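Local structure of SusD-like carbohydrate binding protein (Bacteroides vulgatus, 3LEW) at residues Leu185-Glu190 with Lys199-Glu203; Gly207-Arg211 with Leu343-Ile349; Ser226-Leu230 with Ile349-Asn353; Asp233-Met237 with Asn251-Ile255; Leu372-Arg376 with Glu397-Glu401. The protein probably binds carbohydrate at the outer membrane for nutrient uptake. One frame throughout, in Å; residues are numbered along the deposited sequence. Where two conformers were deposited one is given.

Interaction 1 (Leu185-Glu190 with Lys199-Glu203); sequences LELIPE and KIDNE
Pro189 and Asn202 are joined through one water, which donates to Pro189 O at 2.8 Å and accepts from Asn202 N at 3.0 Å, so the backbone just past one helix is tied to the first turn of the next. A chi1 of -171° sends the side chain of Asn202 in between Leu185 and Glu190. Leu185 CD1 meets one flank, 4.1 Å from Asn202 CG, while the methylene Glu190 CG lies 3.9 Å from that same Asn202 CG. The carboxylate of Glu190 runs on to a salt bridge with Lys232. Cut back to alanine, Asn202 would probably no longer fill the space between Leu185 CD1 and Glu190 CG, opening a gap beside the helix start. On the side of helix 111-135, Ile188 runs crosswise to Ile200, Ile188 CD1 resting 4.1 Å from Ile200 CG2, and the other branch, Ile188 CG2, comes within 3.8 Å of Asn202 N. Asp201 occupies the N-cap: its OD1 accepts from Val204 N, and its OD2 pairs with Arg194 in the intervening loop. The end of helix 170-187 is thus closed onto the capped start of helix 202-215, a helix-loop-helix join consistent with the TPR-related, largely helical part of SusD-family proteins.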
# COMPACT_ATOMS: atom_id res chain seq x y z
N LEU A 185 -0.66 -12.97 17.06
CA LEU A 185 -0.99 -14.28 16.51
C LEU A 185 -1.31 -15.30 17.60
O LEU A 185 -2.19 -16.14 17.43
CB LEU A 185 0.12 -14.82 15.62
CG LEU A 185 -0.20 -16.05 14.77
CD1 LEU A 185 -1.19 -15.69 13.71
CD2 LEU A 185 1.11 -16.60 14.14
N GLU A 186 -0.58 -15.28 18.70
CA GLU A 186 -0.82 -16.18 19.83
C GLU A 186 -2.11 -15.85 20.58
O GLU A 186 -2.76 -16.73 21.17
CB GLU A 186 0.38 -16.12 20.77
CG GLU A 186 0.31 -17.05 21.99
CD GLU A 186 0.42 -18.54 21.66
OE1 GLU A 186 0.63 -18.92 20.48
OE2 GLU A 186 0.30 -19.35 22.61
N LEU A 187 -2.46 -14.57 20.61
CA LEU A 187 -3.60 -14.08 21.39
C LEU A 187 -4.95 -14.22 20.68
O LEU A 187 -5.95 -14.44 21.33
CB LEU A 187 -3.40 -12.61 21.77
CG LEU A 187 -2.39 -12.35 22.89
CD1 LEU A 187 -1.91 -10.87 22.91
CD2 LEU A 187 -3.00 -12.78 24.26
N ILE A 188 -4.98 -14.06 19.36
CA ILE A 188 -6.25 -14.18 18.64
C ILE A 188 -6.48 -15.63 18.22
O ILE A 188 -5.77 -16.14 17.39
CB ILE A 188 -6.32 -13.21 17.45
CG1 ILE A 188 -6.00 -11.77 17.87
CG2 ILE A 188 -7.71 -13.29 16.75
CD1 ILE A 188 -5.87 -10.74 16.68
N PRO A 189 -7.48 -16.30 18.80
CA PRO A 189 -7.64 -17.72 18.45
C PRO A 189 -8.06 -17.93 16.99
O PRO A 189 -8.71 -17.07 16.41
CB PRO A 189 -8.72 -18.21 19.40
CG PRO A 189 -9.17 -17.05 20.20
CD PRO A 189 -8.38 -15.85 19.87
N GLU A 190 -7.70 -19.07 16.41
CA GLU A 190 -8.17 -19.41 15.05
C GLU A 190 -9.67 -19.51 15.01
O GLU A 190 -10.27 -19.34 13.95
CB GLU A 190 -7.57 -20.74 14.58
CG GLU A 190 -6.09 -20.68 14.39
CD GLU A 190 -5.52 -22.04 13.94
OE1 GLU A 190 -5.48 -22.28 12.72
OE2 GLU A 190 -5.15 -22.85 14.82
N LYS A 199 -11.84 -5.70 10.42
CA LYS A 199 -11.47 -6.26 11.72
C LYS A 199 -10.34 -7.27 11.56
O LYS A 199 -10.23 -7.95 10.54
CB LYS A 199 -12.67 -6.96 12.36
CG LYS A 199 -13.78 -6.03 12.78
CD LYS A 199 -13.30 -5.15 13.97
CE LYS A 199 -14.34 -5.00 15.07
NZ LYS A 199 -13.70 -4.83 16.43
N ILE A 200 -9.43 -7.30 12.52
CA ILE A 200 -8.28 -8.17 12.47
C ILE A 200 -8.59 -9.52 13.14
O ILE A 200 -8.89 -9.58 14.33
CB ILE A 200 -7.06 -7.48 13.19
CG1 ILE A 200 -6.74 -6.15 12.53
CG2 ILE A 200 -5.87 -8.43 13.27
CD1 ILE A 200 -5.60 -5.40 13.22
N ASP A 201 -8.48 -10.61 12.40
CA ASP A 201 -8.62 -11.95 12.94
C ASP A 201 -7.30 -12.70 12.70
O ASP A 201 -6.28 -12.07 12.35
CB ASP A 201 -9.83 -12.70 12.37
CG ASP A 201 -9.71 -13.02 10.90
OD1 ASP A 201 -8.68 -12.60 10.28
OD2 ASP A 201 -10.67 -13.65 10.33
N ASN A 202 -7.29 -13.98 12.99
CA ASN A 202 -6.07 -14.79 12.84
C ASN A 202 -5.53 -14.69 11.41
O ASN A 202 -4.34 -14.51 11.25
CB ASN A 202 -6.31 -16.24 13.30
CG ASN A 202 -4.99 -17.09 13.37
OD1 ASN A 202 -4.33 -17.17 14.42
ND2 ASN A 202 -4.66 -17.69 12.27
N GLU A 203 -6.38 -14.82 10.41
CA GLU A 203 -5.94 -14.73 9.01
C GLU A 203 -5.28 -13.39 8.68
O GLU A 203 -4.24 -13.33 8.00
CB GLU A 203 -7.10 -15.03 8.06
CG GLU A 203 -6.69 -14.89 6.62
CD GLU A 203 -7.78 -15.23 5.62
OE1 GLU A 203 -8.92 -15.47 6.03
OE2 GLU A 203 -7.48 -15.24 4.42
O HOH W 1 -9.50 -15.74 14.07

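Interaction 2 (Gly207-Arg211 with Leu343-Ile349)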
# COMPACT_ATOMS: atom_id res chain seq x y z
N GLY A 207 -1.41 -12.61 7.49
CA GLY A 207 -1.10 -11.90 6.27
C GLY A 207 -0.17 -10.74 6.54
O GLY A 207 0.82 -10.51 5.78
N ILE A 208 -0.48 -9.93 7.57
CA ILE A 208 0.41 -8.78 7.85
C ILE A 208 1.81 -9.27 8.29
O ILE A 208 2.86 -8.68 7.92
CB ILE A 208 -0.14 -7.82 8.94
CG1 ILE A 208 -1.55 -7.34 8.60
CG2 ILE A 208 0.86 -6.62 9.13
CD1 ILE A 208 -2.36 -6.81 9.87
N LEU A 209 1.83 -10.37 9.05
CA LEU A 209 3.11 -11.02 9.43
C LEU A 209 3.91 -11.45 8.23
O LEU A 209 5.15 -11.27 8.21
CB LEU A 209 2.89 -12.27 10.28
CG LEU A 209 3.09 -12.18 11.76
CD1 LEU A 209 2.72 -13.51 12.38
CD2 LEU A 209 4.52 -11.74 12.09
N SER A 210 3.23 -12.03 7.24
CA SER A 210 3.86 -12.49 6.00
C SER A 210 4.54 -11.33 5.30
O SER A 210 5.69 -11.42 4.84
CB SER A 210 2.79 -13.09 5.05
OG SER A 210 2.31 -14.30 5.62
N ARG A 211 3.80 -10.22 5.17
CA ARG A 211 4.32 -9.01 4.56
C ARG A 211 5.52 -8.46 5.36
O ARG A 211 6.59 -8.19 4.82
CB ARG A 211 3.20 -7.95 4.51
CG ARG A 211 3.62 -6.70 3.76
CD ARG A 211 2.56 -5.61 3.86
NE ARG A 211 1.34 -5.94 3.11
CZ ARG A 211 0.25 -5.14 3.07
NH1 ARG A 211 0.19 -4.01 3.76
NH2 ARG A 211 -0.82 -5.50 2.36
N LEU A 343 -6.91 -3.27 1.39
CA LEU A 343 -5.66 -3.18 2.09
C LEU A 343 -4.81 -4.47 1.90
O LEU A 343 -3.59 -4.40 1.90
CB LEU A 343 -5.92 -2.94 3.59
CG LEU A 343 -6.59 -1.58 3.94
CD1 LEU A 343 -7.02 -1.58 5.43
CD2 LEU A 343 -5.64 -0.44 3.59
N MSE A 344 -5.45 -5.60 1.71
CA MSE A 344 -4.72 -6.88 1.57
C MSE A 344 -5.59 -7.90 0.87
O MSE A 344 -6.74 -8.10 1.29
CB MSE A 344 -4.27 -7.42 2.92
CG MSE A 344 -3.38 -8.58 2.78
SE MSE A 344 -2.49 -8.96 4.52
CE MSE A 344 -3.91 -9.16 5.58
N ARG A 345 -5.06 -8.55 -0.18
CA ARG A 345 -5.75 -9.61 -0.89
C ARG A 345 -4.94 -10.91 -0.87
O ARG A 345 -3.70 -10.91 -0.71
CB ARG A 345 -5.95 -9.21 -2.35
CG ARG A 345 -6.71 -7.97 -2.51
CD ARG A 345 -7.11 -7.80 -3.98
NE ARG A 345 -6.03 -7.37 -4.87
CZ ARG A 345 -5.55 -8.04 -5.90
NH1 ARG A 345 -5.97 -9.27 -6.23
NH2 ARG A 345 -4.65 -7.45 -6.69
N VAL A 346 -5.63 -12.01 -1.11
CA VAL A 346 -4.97 -13.31 -1.18
C VAL A 346 -3.88 -13.35 -2.27
O VAL A 346 -2.83 -13.97 -2.08
CB VAL A 346 -5.97 -14.47 -1.37
CG1 VAL A 346 -5.18 -15.88 -1.30
CG2 VAL A 346 -7.10 -14.44 -0.29
N ALA A 347 -4.08 -12.69 -3.41
CA ALA A 347 -3.06 -12.69 -4.43
C ALA A 347 -1.70 -12.21 -3.91
O ALA A 347 -0.67 -12.70 -4.36
CB ALA A 347 -3.48 -11.82 -5.66
N GLU A 348 -1.68 -11.18 -3.06
CA GLU A 348 -0.44 -10.73 -2.45
C GLU A 348 0.24 -11.83 -1.64
O GLU A 348 1.47 -11.90 -1.60
CB GLU A 348 -0.70 -9.50 -1.57
CG GLU A 348 0.58 -8.94 -0.93
CD GLU A 348 0.35 -7.97 0.22
OE1 GLU A 348 -0.79 -7.55 0.48
OE2 GLU A 348 1.35 -7.65 0.92
N ILE A 349 -0.57 -12.66 -0.96
CA ILE A 349 -0.02 -13.76 -0.14
C ILE A 349 0.62 -14.81 -1.03
O ILE A 349 1.69 -15.30 -0.70
CB ILE A 349 -1.09 -14.38 0.79
CG1 ILE A 349 -1.83 -13.29 1.60
CG2 ILE A 349 -0.46 -15.43 1.71
CD1 ILE A 349 -0.86 -12.33 2.41
O HOH W 2 -1.99 -2.18 3.20
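Arg211 and Glu348 cross at about a right angle as chains, yet their flat ends lie nearly coplanar, 23° apart. The arginine grips side-on, one nitrogen to each oxygen: Arg211 NE donates to Glu348 OE2 at 2.8 Å and Arg211 NH2 to Glu348 OE1, also at 2.8 Å. Both oxygens offer their syn lone pairs; NH2 keeps its partner close to the guanidinium plane, whereas the NE bond tilts somewhat out of it. The same Arg211 NH2 gives a second bond to Leu343 O, 3.0 Å away, with the donor in the carbonyl plane. A water, accepting from Arg211 NH1 and donating to Leu343 O, sits at the guanidinium edge too, so the group's rotation is fixed from several directions. Leu343 and Met344 together form a classic beta bulge opposite Trp256, in the two-stranded antiparallel sheet whose 343-345 part runs almost perpendicular to 207-211 (94°). In Met344, a selenomethionine, chi1 of -172° turns CG away from the backbone N and carries the chain to the helix: Met344 SE lies against the backbone at Gly207 C, 3.6 Å away, and the terminal Met344 CE comes 4.2 Å from Ile208 CG1. There is little room for a CB on Gly207 beside the selenium. Ile349, through CD1, closes on Gly207 CA at 3.9 Å from the first turn of helix 346-359.

Interaction 3 (Ser226-Leu230 with Ile349-Asn353); sequences SDKLL and IYLIN
Leu230 lays its CD2 methyl over one face of the Tyr350 ring, 4.1 Å from the centroid, a CH-pi contact; the Tyr350 hydroxyl is hydrogen-bonded to Asn234 O. Its other methyl, Leu230 CD1, rests 4.0 Å from Asn353 CG. Ile349 sets CG2 against the facing helix, 3.8 Å from Ser226 CB and also touching Leu230 CG, while its other branch packs through CG1 on Leu229 CD1 at 3.9 Å. The polar side of the interface belongs to Asn353. Swung anti to the backbone N (chi1 -168°), its amide spans the gap and ND2 donates twice: to Ser226 OG at 2.9 Å, nearly straight (170°) and in the amide plane, and to Asp227 OD1 at 2.8 Å, meeting that oxygen from above the carboxylate plane. Ser226 OG also bonds Ala222 O in its own helix, and Lys357 reaches both Asp227 OD1 and Asn353 OD1, so Ser226 OG and Asp227 OD1 each have a second partner. Were Asn353 a leucine, the buried Ser226 hydroxyl and the Asp227 carboxylate would probably lose their shared donor. The segments 226-230 and 349-353 of helices 219-232 and 346-359 run at 143°, with axes 9.6 Å apart: an antiparallel-type helix packing, consistent with the TPR-like helical arrays of the SusD family.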
# COMPACT_ATOMS: atom_id res chain seq x y z
N SER A 226 2.94 -17.32 5.50
CA SER A 226 2.13 -17.30 4.27
C SER A 226 1.64 -18.72 3.90
O SER A 226 0.52 -18.87 3.39
CB SER A 226 2.89 -16.61 3.13
OG SER A 226 4.13 -17.24 2.86
N ASP A 227 2.46 -19.74 4.13
CA ASP A 227 1.99 -21.12 3.99
C ASP A 227 0.74 -21.37 4.88
O ASP A 227 -0.25 -21.95 4.43
CB ASP A 227 3.10 -22.12 4.39
CG ASP A 227 4.07 -22.49 3.24
OD1 ASP A 227 3.84 -22.20 2.04
OD2 ASP A 227 5.08 -23.17 3.56
N LYS A 228 0.81 -20.97 6.15
CA LYS A 228 -0.34 -21.16 7.09
C LYS A 228 -1.58 -20.48 6.57
O LYS A 228 -2.67 -21.05 6.63
CB LYS A 228 -0.00 -20.59 8.48
CG LYS A 228 0.94 -21.45 9.32
CD LYS A 228 1.39 -20.79 10.67
CE LYS A 228 2.16 -21.76 11.60
NZ LYS A 228 1.23 -22.59 12.41
N LEU A 229 -1.42 -19.25 6.08
CA LEU A 229 -2.53 -18.46 5.52
C LEU A 229 -3.12 -19.17 4.31
O LEU A 229 -4.34 -19.47 4.28
CB LEU A 229 -2.10 -17.03 5.20
CG LEU A 229 -3.27 -16.07 4.96
CD1 LEU A 229 -2.88 -14.61 5.12
CD2 LEU A 229 -3.96 -16.29 3.60
N LEU A 230 -2.28 -19.59 3.38
CA LEU A 230 -2.81 -20.23 2.18
C LEU A 230 -3.46 -21.58 2.45
O LEU A 230 -4.37 -21.99 1.70
CB LEU A 230 -1.72 -20.38 1.13
CG LEU A 230 -1.17 -19.09 0.53
CD1 LEU A 230 0.10 -19.34 -0.33
CD2 LEU A 230 -2.25 -18.35 -0.29
N ILE A 349 -0.57 -12.66 -0.96
CA ILE A 349 -0.02 -13.76 -0.14
C ILE A 349 0.62 -14.81 -1.03
O ILE A 349 1.69 -15.30 -0.70
CB ILE A 349 -1.09 -14.38 0.79
CG1 ILE A 349 -1.83 -13.29 1.60
CG2 ILE A 349 -0.46 -15.43 1.71
CD1 ILE A 349 -0.86 -12.33 2.41
N TYR A 350 0.01 -15.11 -2.18
CA TYR A 350 0.67 -16.01 -3.14
C TYR A 350 2.03 -15.44 -3.57
O TYR A 350 3.02 -16.14 -3.65
CB TYR A 350 -0.16 -16.19 -4.41
CG TYR A 350 -1.24 -17.24 -4.39
CD1 TYR A 350 -2.49 -16.98 -3.85
CD2 TYR A 350 -1.01 -18.47 -4.96
CE1 TYR A 350 -3.50 -17.93 -3.86
CE2 TYR A 350 -2.03 -19.45 -4.96
CZ TYR A 350 -3.28 -19.15 -4.44
OH TYR A 350 -4.28 -20.14 -4.48
N LEU A 351 2.06 -14.14 -3.83
CA LEU A 351 3.30 -13.48 -4.28
C LEU A 351 4.37 -13.41 -3.17
O LEU A 351 5.53 -13.62 -3.45
CB LEU A 351 2.97 -12.08 -4.79
CG LEU A 351 2.29 -12.08 -6.18
CD1 LEU A 351 1.60 -10.72 -6.38
CD2 LEU A 351 3.33 -12.32 -7.30
N ILE A 352 3.96 -13.14 -1.92
CA ILE A 352 4.87 -13.17 -0.77
C ILE A 352 5.47 -14.59 -0.57
O ILE A 352 6.66 -14.74 -0.36
CB ILE A 352 4.19 -12.73 0.55
CG1 ILE A 352 3.80 -11.22 0.54
CG2 ILE A 352 5.08 -13.02 1.81
CD1 ILE A 352 2.83 -10.81 1.58
N ASN A 353 4.59 -15.58 -0.59
CA ASN A 353 5.00 -16.98 -0.51
C ASN A 353 6.03 -17.33 -1.60
O ASN A 353 7.10 -17.90 -1.31
CB ASN A 353 3.77 -17.86 -0.54
CG ASN A 353 4.05 -19.28 -0.17
OD1 ASN A 353 4.07 -20.15 -1.05
ND2 ASN A 353 4.22 -19.57 1.15

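Interaction 4 (Asp233-Met237 with Asn251-Ile255); sequences DNYLM and NKEWI
The direct hydrogen bond is Met237 N to Glu253 OE1, 2.7 Å and almost straight at 175°, made to that oxygen's anti lone pair. Glu253 OE1 also takes a salt bridge from Arg376, and OE2 pairs with Arg345, so the buried carboxylate is held at both ends. The backbone of Glu253 is fixed by an Asx turn: Asn251 OD1 accepts from Glu253 N at 2.8 Å, within the type I turn from Asn251 to Trp254. Waters supply further links, one bridging Asp233 OD1 and Lys252 O, another Tyr235 OH and Lys252 NZ; Glu241 takes the Tyr235 hydroxyl as well. Among the nonpolar contacts, Lys252 CB sits over one face of the Tyr235 ring, 4.0 Å from the centroid, as a CH-pi contact, with Glu253 CB at the ring edge. Other van der Waals contacts involve polar atoms: selenomethionine Met237 runs crosswise to Asn251, Met237 SE 3.4 Å from Asn251 ND2, and Glu253 CG presses on Tyr235 O at 3.3 Å, a buried carbonyl without a polar partner in the model. The loop following helix 219-232 is so fastened to the turn that leads into strand 254-258, beside strand 341-345 and the start of helix 346-359.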
# COMPACT_ATOMS: atom_id res chain seq x y z
N ASP A 233 -6.88 -20.27 3.37
CA ASP A 233 -7.56 -19.41 2.42
C ASP A 233 -6.70 -19.19 1.19
O ASP A 233 -5.73 -18.45 1.25
CB ASP A 233 -7.91 -18.07 3.07
CG ASP A 233 -8.71 -17.14 2.14
OD1 ASP A 233 -9.18 -17.60 1.05
OD2 ASP A 233 -8.87 -15.93 2.52
N ASN A 234 -7.03 -19.85 0.08
CA ASN A 234 -6.22 -19.75 -1.15
C ASN A 234 -7.03 -19.24 -2.33
O ASN A 234 -6.62 -19.36 -3.50
CB ASN A 234 -5.51 -21.10 -1.41
CG ASN A 234 -6.42 -22.17 -1.95
OD1 ASN A 234 -5.94 -23.18 -2.50
ND2 ASN A 234 -7.72 -22.00 -1.81
N TYR A 235 -8.15 -18.59 -2.02
CA TYR A 235 -9.08 -18.10 -3.02
C TYR A 235 -8.46 -17.02 -3.91
O TYR A 235 -7.81 -16.09 -3.43
CB TYR A 235 -10.31 -17.49 -2.37
CG TYR A 235 -11.35 -17.06 -3.36
CD1 TYR A 235 -12.21 -17.98 -3.92
CD2 TYR A 235 -11.50 -15.72 -3.75
CE1 TYR A 235 -13.19 -17.60 -4.84
CE2 TYR A 235 -12.50 -15.33 -4.68
CZ TYR A 235 -13.35 -16.27 -5.20
OH TYR A 235 -14.34 -15.98 -6.13
N LEU A 236 -8.64 -17.18 -5.21
CA LEU A 236 -8.30 -16.13 -6.15
C LEU A 236 -9.56 -15.78 -6.93
O LEU A 236 -10.27 -16.69 -7.40
CB LEU A 236 -7.18 -16.58 -7.10
CG LEU A 236 -5.76 -16.70 -6.51
CD1 LEU A 236 -4.74 -17.27 -7.50
CD2 LEU A 236 -5.25 -15.33 -5.97
N MSE A 237 -9.83 -14.49 -7.07
CA MSE A 237 -11.11 -14.03 -7.62
C MSE A 237 -11.23 -14.33 -9.11
O MSE A 237 -10.23 -14.57 -9.81
CB MSE A 237 -11.33 -12.54 -7.33
CG MSE A 237 -10.44 -11.57 -8.10
SE MSE A 237 -10.89 -9.74 -7.77
CE MSE A 237 -9.62 -9.54 -6.35
N ASN A 251 -15.82 -8.78 -1.62
CA ASN A 251 -15.04 -9.67 -2.49
C ASN A 251 -14.30 -10.73 -1.65
O ASN A 251 -13.59 -10.39 -0.67
CB ASN A 251 -14.12 -8.78 -3.32
CG ASN A 251 -13.29 -9.51 -4.30
OD1 ASN A 251 -12.58 -10.44 -3.95
ND2 ASN A 251 -13.38 -9.09 -5.58
N LYS A 252 -14.43 -12.01 -2.02
CA LYS A 252 -13.82 -13.10 -1.23
C LYS A 252 -12.29 -13.13 -1.25
O LYS A 252 -11.68 -13.83 -0.44
CB LYS A 252 -14.36 -14.47 -1.64
CG LYS A 252 -15.80 -14.73 -1.14
CD LYS A 252 -16.42 -16.02 -1.75
CE LYS A 252 -16.73 -15.84 -3.24
NZ LYS A 252 -17.16 -17.13 -3.87
N GLU A 253 -11.67 -12.43 -2.18
CA GLU A 253 -10.21 -12.38 -2.20
C GLU A 253 -9.66 -11.30 -1.28
O GLU A 253 -8.46 -11.25 -0.98
CB GLU A 253 -9.71 -12.20 -3.64
CG GLU A 253 -8.34 -12.81 -3.82
CD GLU A 253 -7.58 -12.34 -5.04
OE1 GLU A 253 -8.02 -12.63 -6.19
OE2 GLU A 253 -6.53 -11.68 -4.86
N TRP A 254 -10.50 -10.35 -0.88
CA TRP A 254 -10.06 -9.30 0.04
C TRP A 254 -9.99 -9.89 1.44
O TRP A 254 -11.00 -10.26 2.02
CB TRP A 254 -10.98 -8.09 0.05
CG TRP A 254 -11.05 -7.27 -1.18
CD1 TRP A 254 -10.92 -7.68 -2.49
CD2 TRP A 254 -11.37 -5.87 -1.23
NE1 TRP A 254 -11.13 -6.61 -3.35
CE2 TRP A 254 -11.42 -5.50 -2.61
CE3 TRP A 254 -11.63 -4.90 -0.25
CZ2 TRP A 254 -11.74 -4.21 -3.01
CZ3 TRP A 254 -11.98 -3.61 -0.66
CH2 TRP A 254 -12.01 -3.28 -2.04
N ILE A 255 -8.78 -9.92 1.98
CA ILE A 255 -8.54 -10.32 3.36
C ILE A 255 -8.82 -9.17 4.31
O ILE A 255 -9.38 -9.38 5.39
CB ILE A 255 -7.08 -10.77 3.52
CG1 ILE A 255 -6.85 -12.03 2.66
CG2 ILE A 255 -6.76 -11.07 4.97
CD1 ILE A 255 -5.38 -12.45 2.59
O HOH W 3 -11.75 -16.37 0.61
O HOH W 4 -9.95 -13.48 1.81
O HOH W 5 -17.07 -16.54 -6.75

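Interaction 5 (Leu372-Arg376 with Glu397-Glu401); sequences LKTAR and ERRKE
This is a buried contact between two helices of the SusD-family region, 365-376 and 387-401, held by an Arg376-Glu401 ion pair and a salt-bridge network of Lys373, Glu397 and Lys400. The segments run roughly the same way (34° apart) with axes 12.1 Å from each other, and long charged side chains span that separation. Arg376 grips Glu401 side-on: Arg376 NE donates to Glu401 OE1 at 3.0 Å and Arg376 NH2 to Glu401 OE2 at 2.8 Å, each oxygen met on its syn side but well out of the carboxylate plane. The two flat groups are only 17° from parallel even though the chains are nearly perpendicular. Both oxygens have further partners, Arg302 at OE1 and Arg345 at OE2, which probably spreads the charge over a buried network. Between the two ion pairs Leu372, CG opposite the backbone N (chi1 177°), directs its methyls across the gap, with Leu372 CD1 3.9 Å from Glu401 CD and Leu372 CD2 4.2 Å from Glu397 CG. At the other end Glu397 OE2 binds Arg302, and Glu397 OE1 takes two lysines from opposite faces of the carboxylate plane, Lys373 NZ at 2.6 Å and Lys400 NZ at 2.9 Å.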
# COMPACT_ATOMS: atom_id res chain seq x y z
N LEU A 372 -1.07 -17.90 -9.61
CA LEU A 372 -1.60 -16.56 -9.82
C LEU A 372 -1.67 -16.28 -11.31
O LEU A 372 -2.69 -15.80 -11.82
CB LEU A 372 -0.75 -15.51 -9.13
CG LEU A 372 -1.15 -14.06 -9.31
CD1 LEU A 372 -2.64 -13.78 -8.94
CD2 LEU A 372 -0.19 -13.17 -8.48
N LYS A 373 -0.60 -16.57 -12.03
CA LYS A 373 -0.58 -16.33 -13.47
C LYS A 373 -1.75 -17.06 -14.19
O LYS A 373 -2.48 -16.45 -14.99
CB LYS A 373 0.77 -16.68 -14.07
CG LYS A 373 1.89 -15.71 -13.76
CD LYS A 373 3.24 -16.22 -14.34
CE LYS A 373 4.43 -15.25 -14.16
NZ LYS A 373 4.17 -13.89 -14.75
N THR A 374 -1.91 -18.36 -13.91
CA THR A 374 -3.00 -19.14 -14.43
C THR A 374 -4.37 -18.49 -14.15
O THR A 374 -5.26 -18.42 -15.05
CB THR A 374 -2.97 -20.58 -13.89
OG1 THR A 374 -1.77 -21.21 -14.34
CG2 THR A 374 -4.20 -21.39 -14.41
N ALA A 375 -4.57 -18.05 -12.92
CA ALA A 375 -5.84 -17.48 -12.51
C ALA A 375 -6.17 -16.24 -13.37
O ALA A 375 -7.36 -15.99 -13.70
CB ALA A 375 -5.86 -17.13 -11.01
N ARG A 376 -5.14 -15.50 -13.78
CA ARG A 376 -5.39 -14.28 -14.55
C ARG A 376 -5.32 -14.48 -16.08
O ARG A 376 -5.60 -13.56 -16.83
CB ARG A 376 -4.41 -13.20 -14.14
CG ARG A 376 -4.39 -12.89 -12.63
CD ARG A 376 -5.72 -12.41 -12.08
NE ARG A 376 -5.63 -12.12 -10.66
CZ ARG A 376 -6.51 -12.50 -9.74
NH1 ARG A 376 -7.61 -13.19 -10.06
NH2 ARG A 376 -6.27 -12.20 -8.47
N GLU A 397 5.50 -9.50 -11.62
CA GLU A 397 4.10 -9.93 -11.37
C GLU A 397 3.46 -9.13 -10.22
O GLU A 397 2.26 -8.86 -10.26
CB GLU A 397 4.03 -11.46 -11.17
CG GLU A 397 2.64 -12.04 -11.31
CD GLU A 397 2.00 -11.81 -12.67
OE1 GLU A 397 2.66 -11.99 -13.72
OE2 GLU A 397 0.85 -11.37 -12.66
N ARG A 398 4.23 -8.73 -9.19
CA ARG A 398 3.71 -7.79 -8.19
C ARG A 398 3.23 -6.47 -8.83
O ARG A 398 2.17 -5.99 -8.48
CB ARG A 398 4.76 -7.45 -7.12
CG ARG A 398 5.09 -8.61 -6.21
CD ARG A 398 6.22 -8.25 -5.21
NE ARG A 398 5.83 -7.17 -4.34
CZ ARG A 398 5.18 -7.27 -3.18
NH1 ARG A 398 4.87 -8.44 -2.67
NH2 ARG A 398 4.84 -6.17 -2.52
N ARG A 399 4.03 -5.87 -9.72
CA ARG A 399 3.65 -4.63 -10.39
C ARG A 399 2.39 -4.82 -11.21
O ARG A 399 1.54 -3.93 -11.26
CB ARG A 399 4.81 -4.14 -11.28
CG ARG A 399 6.00 -3.63 -10.42
CD ARG A 399 7.23 -3.49 -11.27
NE ARG A 399 7.03 -2.58 -12.38
CZ ARG A 399 7.88 -2.46 -13.40
NH1 ARG A 399 8.98 -3.21 -13.46
NH2 ARG A 399 7.66 -1.61 -14.38
N LYS A 400 2.29 -5.98 -11.84
CA LYS A 400 1.17 -6.28 -12.74
C LYS A 400 -0.12 -6.52 -11.94
O LYS A 400 -1.15 -5.97 -12.27
CB LYS A 400 1.48 -7.48 -13.60
CG LYS A 400 2.56 -7.24 -14.64
CD LYS A 400 3.07 -8.57 -15.20
CE LYS A 400 1.98 -9.33 -16.01
NZ LYS A 400 2.41 -10.74 -16.32
N GLU A 401 -0.03 -7.32 -10.91
CA GLU A 401 -1.21 -7.74 -10.12
C GLU A 401 -1.66 -6.69 -9.12
O GLU A 401 -2.86 -6.59 -8.84
CB GLU A 401 -0.92 -9.07 -9.41
CG GLU A 401 -2.02 -9.59 -8.43
CD GLU A 401 -3.34 -9.95 -9.08
OE1 GLU A 401 -3.41 -10.07 -10.32
OE2 GLU A 401 -4.34 -10.14 -8.34

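Overall arrangement
Going from the N terminus, interaction 1 closes a short loop between helices 170-187 and 202-215. Helix 202-215 then opens interaction 2 and helix 219-232 opens interaction 3; these two cross along the chain, both completed by the stretch around helix 346-359 and sharing Ile349. Interaction 4 closes its small loop at 233-255, nested inside both. Interaction 5 follows in series, pairing helices 365-376 and 387-401. Interaction 2 reaches from the starch-binding-associated range to the SusD range. The charged cluster of Glu253, Arg345, Arg376 and Glu401 ties interactions 2, 4 and 5 together, while Leu351 packs interaction 3 against 5.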